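Monoglyceride lipase (Saccharomyces cerevisiae, PDB 4ZWN) hydrolyses monoacylglycerols, preferably monounsaturated ones, to free fatty acid and glycerol, and also takes part in the breakdown of fatty acid ethyl esters. Local coordinates at residues W141-G146 with R301-S306; S169-I174 with I266-D271. The protein carries 2 engineered substitutions. All coordinates share one frame; numbering follows the deposited sequence.

Contact 1: W141-G146 with R301-S306; sequences WGHSMG and RHSIFS
Ser144 and His302 meet here in a buried contact of the active site, at the C-terminal ends of the parallel strands in the central sheet of an alpha/beta hydrolase. Residues 141-146 run from strand 138-143 into helix 145-156 and carry the GXSXG motif. Ser144 sits at the turn with a positive phi, the strained backbone of a nucleophile elbow. It is inferred to be the nucleophile, and His302 part of the charge relay. Ser144 OG lies near the plane of the His302 ring, at its edge, 3.4 Å from His302 NE2. A water joins the two, 2.7 Å from Ser144 OG and 2.9 Å from His302 NE2. Ser144 OG is also hydrogen-bonded to Asn275 ND2, and His302 ND1 to OD2 of Asp272, the inferred third member of the triad. Without the imidazole, as with an alanine here, Asp272 and the water would probably lose their shared partner, and a gap would be likely to open beside His143.

With CG trans to its own amide nitrogen (chi1 172°), the His143 ring reaches across to residues 302-303. The two histidine rings meet obliquely, planes 50° apart, with His143 CE1 and NE2 over one face of the His302 ring. His143 CE1 comes 3.1 Å from His302 O at the edge of the His143 ring, while His143 ND1 is hydrogen-bonded to Ser169 OG.

Farther from the triad, Trp141 and Phe305 form an edge-to-face pair with planes at 87°. Trp141 NE1 stands over the centre of the Phe305 ring, 3.7 Å from Phe305 CD2. Trp141 CZ2 packs 3.7 Å from Phe305 CB. Both aromatic side chains also touch Met320 of helix 310-326, and Trp141 reaches Ile167 of strand 165-169.

Contact 2: S169-I174 with I266-D271; sequences SGPLII and IMHGQD
Met267 O accepts the hydrogen bond of this contact, from Gly170 N at 2.7 Å. The bond is nearly straight, with an angle of 167° at the hydrogen. It joins two neighbouring parallel strands of the alpha/beta hydrolase sheet, 165-169 and 264-269, just where the first gives way to a loop. Ser169 forms a parallel bridge with Met267. Ser169 CA lies 3.4 Å from Met267 O in a CA-H...O contact, so the same carbonyl meets two successive residues, the last of the strand and the first of the loop.

Past the bridge the chain turns. Gly170 has a positive phi, which favours glycine. Its CA lies over the centre of the His268 ring, 3.7 Å from the ring centroid and only 11° off the ring normal. This is a CH-pi contact with the face of the imidazole. His268 CG is anti to the backbone N (chi1 -158°), and the ring swings toward Gly170. Both ring nitrogens are satisfied: ND1 is hydrogen-bonded to Ser280 OG, and NE2 to the backbone O of Asn275. Two hydrogen bonds at different corners thus fix the ring's rotation while Gly170 covers one face. The His268 side chain also lies close to that of Asp272, the inferred charge-relay aspartate. Asn275 ND2 in turn is hydrogen-bonded to Gly170 O, so Asn275 is tied to both segments.

Pro171 continues the packing on the same side of the sheet as Ile266 and His268. Helix 277-286 covers this side, with Ser280 touching both Pro171 and Ile266. The proline ring crosses the Ile266 side chain at a slant. Ile266 CG2, the branch anti to the backbone N, meets the proline ring at Pro171 CD, 3.6 Å away.

How the contacts relate
The centres of contact 1 and contact 2 are about 7 Å apart, and the contacts touch. Along the chain the order is 141-146, 169-174, 266-271, 301-306, so contact 2 falls between the two halves of contact 1. Strands 138-143, 165-169 and 264-269 lie side by side and parallel in the one mixed sheet. Gly142 O to Ser169 N, at 2.7 Å, and Ser144 O to Leu172 N, at 2.9 Å, are probable hydrogen bonds between the contacts. Phe305 packs on Ser169 and Met267. Ser144 follows strand 138-143, His302 lies in the loop after strand 292-297, and 266-271 leads directly to Asp272. This is consistent with a triad assembled at the strand ends.

Contact 1: W141-G146 with R301-S306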
loop_
_atom_site.group_PDB
_atom_site.type_symbol
_atom_site.label_atom_id
_atom_site.label_comp_id
_atom_site.label_asym_id
_atom_site.label_seq_id
_atom_site.Cartn_x
_atom_site.Cartn_y
_atom_site.Cartn_z
ATOM N N TRP A 141 -2.153 1.914 6.099
ATOM C CA TRP A 141 -2.068 2.541 4.785
ATOM C C TRP A 141 -1.590 1.522 3.760
ATOM O O TRP A 141 -0.744 0.684 4.061
ATOM C CB TRP A 141 -1.117 3.739 4.834
ATOM C CG TRP A 141 -0.840 4.418 3.518
ATOM C CD1 TRP A 141 -1.446 5.542 3.037
ATOM C CD2 TRP A 141 0.137 4.040 2.538
ATOM N NE1 TRP A 141 -0.918 5.880 1.815
ATOM C CE2 TRP A 141 0.056 4.975 1.485
ATOM C CE3 TRP A 141 1.067 2.998 2.444
ATOM C CZ2 TRP A 141 0.869 4.901 0.353
ATOM C CZ3 TRP A 141 1.875 2.926 1.317
ATOM C CH2 TRP A 141 1.770 3.873 0.288
ATOM N N GLY A 142 -2.131 1.592 2.551
ATOM C CA GLY A 142 -1.730 0.679 1.499
ATOM C C GLY A 142 -1.858 1.297 0.123
ATOM O O GLY A 142 -2.795 2.050 -0.139
ATOM N N HIS A 143 -0.910 0.986 -0.758
ATOM C CA HIS A 143 -0.969 1.472 -2.130
ATOM C C HIS A 143 -1.177 0.332 -3.121
ATOM O O HIS A 143 -0.528 -0.708 -3.027
ATOM C CB HIS A 143 0.301 2.238 -2.494
ATOM C CG HIS A 143 0.385 2.589 -3.946
ATOM N ND1 HIS A 143 -0.461 3.502 -4.540
ATOM C CD2 HIS A 143 1.194 2.129 -4.930
ATOM C CE1 HIS A 143 -0.167 3.600 -5.824
ATOM N NE2 HIS A 143 0.833 2.775 -6.086
ATOM N N SER A 144 -2.080 0.550 -4.074
ATOM C CA SER A 144 -2.381 -0.430 -5.133
ATOM C C SER A 144 -2.643 -1.790 -4.488
ATOM O O SER A 144 -3.620 -1.955 -3.754
ATOM C CB SER A 144 -1.210 -0.501 -6.115
ATOM O OG SER A 144 -1.596 -1.169 -7.303
ATOM N N MET A 145 -1.778 -2.760 -4.769
ATOM C CA MET A 145 -1.885 -4.087 -4.168
ATOM C C MET A 145 -1.983 -3.992 -2.646
ATOM O O MET A 145 -2.760 -4.713 -2.025
ATOM C CB MET A 145 -0.684 -4.958 -4.551
ATOM C CG MET A 145 -0.757 -6.377 -4.012
ATOM S SD MET A 145 0.833 -7.226 -4.092
ATOM C CE MET A 145 1.762 -6.309 -2.864
ATOM N N GLY A 146 -1.194 -3.096 -2.061
ATOM C CA GLY A 146 -1.240 -2.848 -0.632
ATOM C C GLY A 146 -2.553 -2.214 -0.211
ATOM O O GLY A 146 -3.031 -2.435 0.901
ATOM N N ARG A 301 -1.841 10.483 -11.256
ATOM C CA ARG A 301 -1.792 9.199 -11.873
ATOM C C ARG A 301 -1.710 8.169 -10.788
ATOM O O ARG A 301 -2.194 8.382 -9.721
ATOM C CB ARG A 301 -0.600 9.118 -12.798
ATOM C CG ARG A 301 -0.808 9.913 -14.054
ATOM C CD ARG A 301 0.215 9.662 -15.118
ATOM N NE ARG A 301 -0.003 10.545 -16.250
ATOM C CZ ARG A 301 0.821 10.720 -17.275
ATOM N NH1 ARG A 301 1.959 10.095 -17.366
ATOM N NH2 ARG A 301 0.501 11.561 -18.212
ATOM N N HIS A 302 -1.112 7.039 -11.066
ATOM C CA HIS A 302 -1.044 5.973 -10.070
ATOM C C HIS A 302 -0.345 6.092 -8.714
ATOM O O HIS A 302 -0.985 5.956 -7.673
ATOM C CB HIS A 302 -0.455 4.748 -10.767
ATOM C CG HIS A 302 -0.657 3.470 -10.011
ATOM N ND1 HIS A 302 -1.887 3.078 -9.533
ATOM C CD2 HIS A 302 0.214 2.499 -9.657
ATOM C CE1 HIS A 302 -1.766 1.916 -8.912
ATOM N NE2 HIS A 302 -0.498 1.543 -8.974
ATOM N N SER A 303 0.962 6.336 -8.725
ATOM C CA SER A 303 1.747 6.367 -7.488
ATOM C C SER A 303 1.759 7.784 -6.918
ATOM O O SER A 303 2.775 8.477 -6.983
ATOM C CB SER A 303 3.186 5.893 -7.715
ATOM O OG SER A 303 3.219 4.537 -8.123
ATOM N N ILE A 304 0.635 8.202 -6.345
ATOM C CA ILE A 304 0.465 9.581 -5.892
ATOM C C ILE A 304 1.206 9.893 -4.592
ATOM O O ILE A 304 1.510 11.050 -4.306
ATOM C CB ILE A 304 -1.027 9.917 -5.701
ATOM C CG1 ILE A 304 -1.675 8.942 -4.714
ATOM C CG2 ILE A 304 -1.752 9.888 -7.037
ATOM C CD1 ILE A 304 -3.141 9.226 -4.442
ATOM N N PHE A 305 1.497 8.860 -3.809
ATOM C CA PHE A 305 2.135 9.039 -2.509
ATOM C C PHE A 305 3.644 8.837 -2.546
ATOM O O PHE A 305 4.311 8.965 -1.520
ATOM C CB PHE A 305 1.541 8.070 -1.483
ATOM C CG PHE A 305 0.324 8.590 -0.783
ATOM C CD1 PHE A 305 0.442 9.520 0.234
ATOM C CD2 PHE A 305 -0.937 8.128 -1.123
ATOM C CE1 PHE A 305 -0.676 9.997 0.889
ATOM C CE2 PHE A 305 -2.058 8.596 -0.469
ATOM C CZ PHE A 305 -1.925 9.532 0.541
ATOM N N SER A 306 4.188 8.508 -3.713
ATOM C CA SER A 306 5.589 8.112 -3.767
ATOM C C SER A 306 6.352 8.660 -4.968
ATOM O O SER A 306 7.454 9.188 -4.812
ATOM C CB SER A 306 5.693 6.586 -3.754
ATOM O OG SER A 306 5.035 6.023 -4.876
HETATM O O HOH W 1 0.054 -1.217 -9.460
#

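Contact 2: S169-I174 with I266-D271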
loop_
_atom_site.group_PDB
_atom_site.type_symbol
_atom_site.label_atom_id
_atom_site.label_comp_id
_atom_site.label_asym_id
_atom_site.label_seq_id
_atom_site.Cartn_x
_atom_site.Cartn_y
_atom_site.Cartn_z
ATOM N N SER A 169 -4.479 3.994 -1.060
ATOM C CA SER A 169 -3.860 4.773 -2.124
ATOM C C SER A 169 -4.037 4.066 -3.456
ATOM O O SER A 169 -3.333 3.094 -3.740
ATOM C CB SER A 169 -2.374 4.997 -1.842
ATOM O OG SER A 169 -1.718 5.540 -2.976
ATOM N N GLY A 170 -4.968 4.569 -4.265
ATOM C CA GLY A 170 -5.359 3.924 -5.509
ATOM C C GLY A 170 -5.418 2.414 -5.370
ATOM O O GLY A 170 -4.678 1.703 -6.048
ATOM N N PRO A 171 -6.286 1.918 -4.475
ATOM C CA PRO A 171 -6.284 0.496 -4.121
ATOM C C PRO A 171 -6.597 -0.403 -5.310
ATOM O O PRO A 171 -7.424 -0.050 -6.151
ATOM C CB PRO A 171 -7.380 0.397 -3.057
ATOM C CG PRO A 171 -8.290 1.536 -3.353
ATOM C CD PRO A 171 -7.399 2.641 -3.835
ATOM N N LEU A 172 -5.927 -1.549 -5.379
ATOM C CA LEU A 172 -6.177 -2.509 -6.441
ATOM C C LEU A 172 -7.509 -3.204 -6.215
ATOM O O LEU A 172 -7.592 -4.191 -5.482
ATOM C CB LEU A 172 -5.053 -3.539 -6.523
ATOM C CG LEU A 172 -5.242 -4.661 -7.549
ATOM C CD1 LEU A 172 -5.343 -4.100 -8.952
ATOM C CD2 LEU A 172 -4.106 -5.660 -7.457
ATOM N N ILE A 173 -8.552 -2.673 -6.839
ATOM C CA ILE A 173 -9.863 -3.299 -6.793
ATOM C C ILE A 173 -10.179 -3.867 -8.177
ATOM O O ILE A 173 -10.361 -5.074 -8.332
ATOM C CB ILE A 173 -10.946 -2.304 -6.330
ATOM C CG1 ILE A 173 -10.644 -1.846 -4.897
ATOM C CG2 ILE A 173 -12.319 -2.937 -6.399
ATOM C CD1 ILE A 173 -11.689 -0.925 -4.292
ATOM N N ILE A 174 -10.221 -3.000 -9.183
ATOM C CA ILE A 174 -10.304 -3.448 -10.571
ATOM C C ILE A 174 -9.275 -2.728 -11.428
ATOM O O ILE A 174 -9.071 -1.521 -11.290
ATOM C CB ILE A 174 -11.701 -3.215 -11.182
ATOM C CG1 ILE A 174 -12.193 -1.800 -10.868
ATOM C CG2 ILE A 174 -12.683 -4.257 -10.683
ATOM C CD1 ILE A 174 -13.401 -1.387 -11.673
ATOM N N ILE A 266 -10.115 6.957 0.862
ATOM C CA ILE A 266 -9.384 6.480 -0.301
ATOM C C ILE A 266 -8.888 7.660 -1.118
ATOM O O ILE A 266 -9.663 8.600 -1.404
ATOM C CB ILE A 266 -10.239 5.546 -1.183
ATOM C CG1 ILE A 266 -10.517 4.216 -0.452
ATOM C CG2 ILE A 266 -9.530 5.272 -2.501
ATOM C CD1 ILE A 266 -11.426 3.244 -1.203
ATOM N N MET A 267 -7.597 7.635 -1.470
ATOM C CA MET A 267 -7.056 8.695 -2.324
ATOM C C MET A 267 -6.575 8.059 -3.624
ATOM O O MET A 267 -5.825 7.064 -3.613
ATOM C CB MET A 267 -5.952 9.439 -1.632
ATOM C CG MET A 267 -6.374 9.821 -0.257
ATOM S SD MET A 267 -5.119 10.172 0.944
ATOM C CE MET A 267 -6.203 10.738 2.248
ATOM N N HIS A 268 -7.000 8.638 -4.745
ATOM C CA HIS A 268 -6.873 7.989 -6.037
ATOM C C HIS A 268 -6.693 9.030 -7.125
ATOM O O HIS A 268 -7.525 9.924 -7.259
ATOM C CB HIS A 268 -8.115 7.130 -6.301
ATOM C CG HIS A 268 -7.901 6.034 -7.295
ATOM N ND1 HIS A 268 -8.488 4.794 -7.167
ATOM C CD2 HIS A 268 -7.152 5.978 -8.425
ATOM C CE1 HIS A 268 -8.115 4.024 -8.169
ATOM N NE2 HIS A 268 -7.304 4.714 -8.948
ATOM N N GLY A 269 -5.638 8.887 -7.921
ATOM C CA GLY A 269 -5.413 9.799 -9.026
ATOM C C GLY A 269 -6.507 9.663 -10.066
ATOM O O GLY A 269 -6.883 8.551 -10.437
ATOM N N GLN A 270 -7.032 10.795 -10.519
ATOM C CA GLN A 270 -8.110 10.795 -11.491
ATOM C C GLN A 270 -7.636 10.199 -12.811
ATOM O O GLN A 270 -8.401 9.533 -13.507
ATOM C CB GLN A 270 -8.638 12.216 -11.698
ATOM C CG GLN A 270 -9.811 12.307 -12.662
ATOM C CD GLN A 270 -11.049 11.597 -12.149
ATOM O OE1 GLN A 270 -11.699 12.059 -11.210
ATOM N NE2 GLN A 270 -11.384 10.469 -12.768
ATOM N N ASP A 271 -6.366 10.424 -13.139
ATOM C CA ASP A 271 -5.812 9.952 -14.406
ATOM C C ASP A 271 -5.118 8.600 -14.271
ATOM O O ASP A 271 -4.337 8.208 -15.141
ATOM C CB ASP A 271 -4.832 10.979 -14.971
ATOM C CG ASP A 271 -5.492 12.305 -15.269
ATOM O OD1 ASP A 271 -6.734 12.332 -15.400
ATOM O OD2 ASP A 271 -4.770 13.321 -15.374
#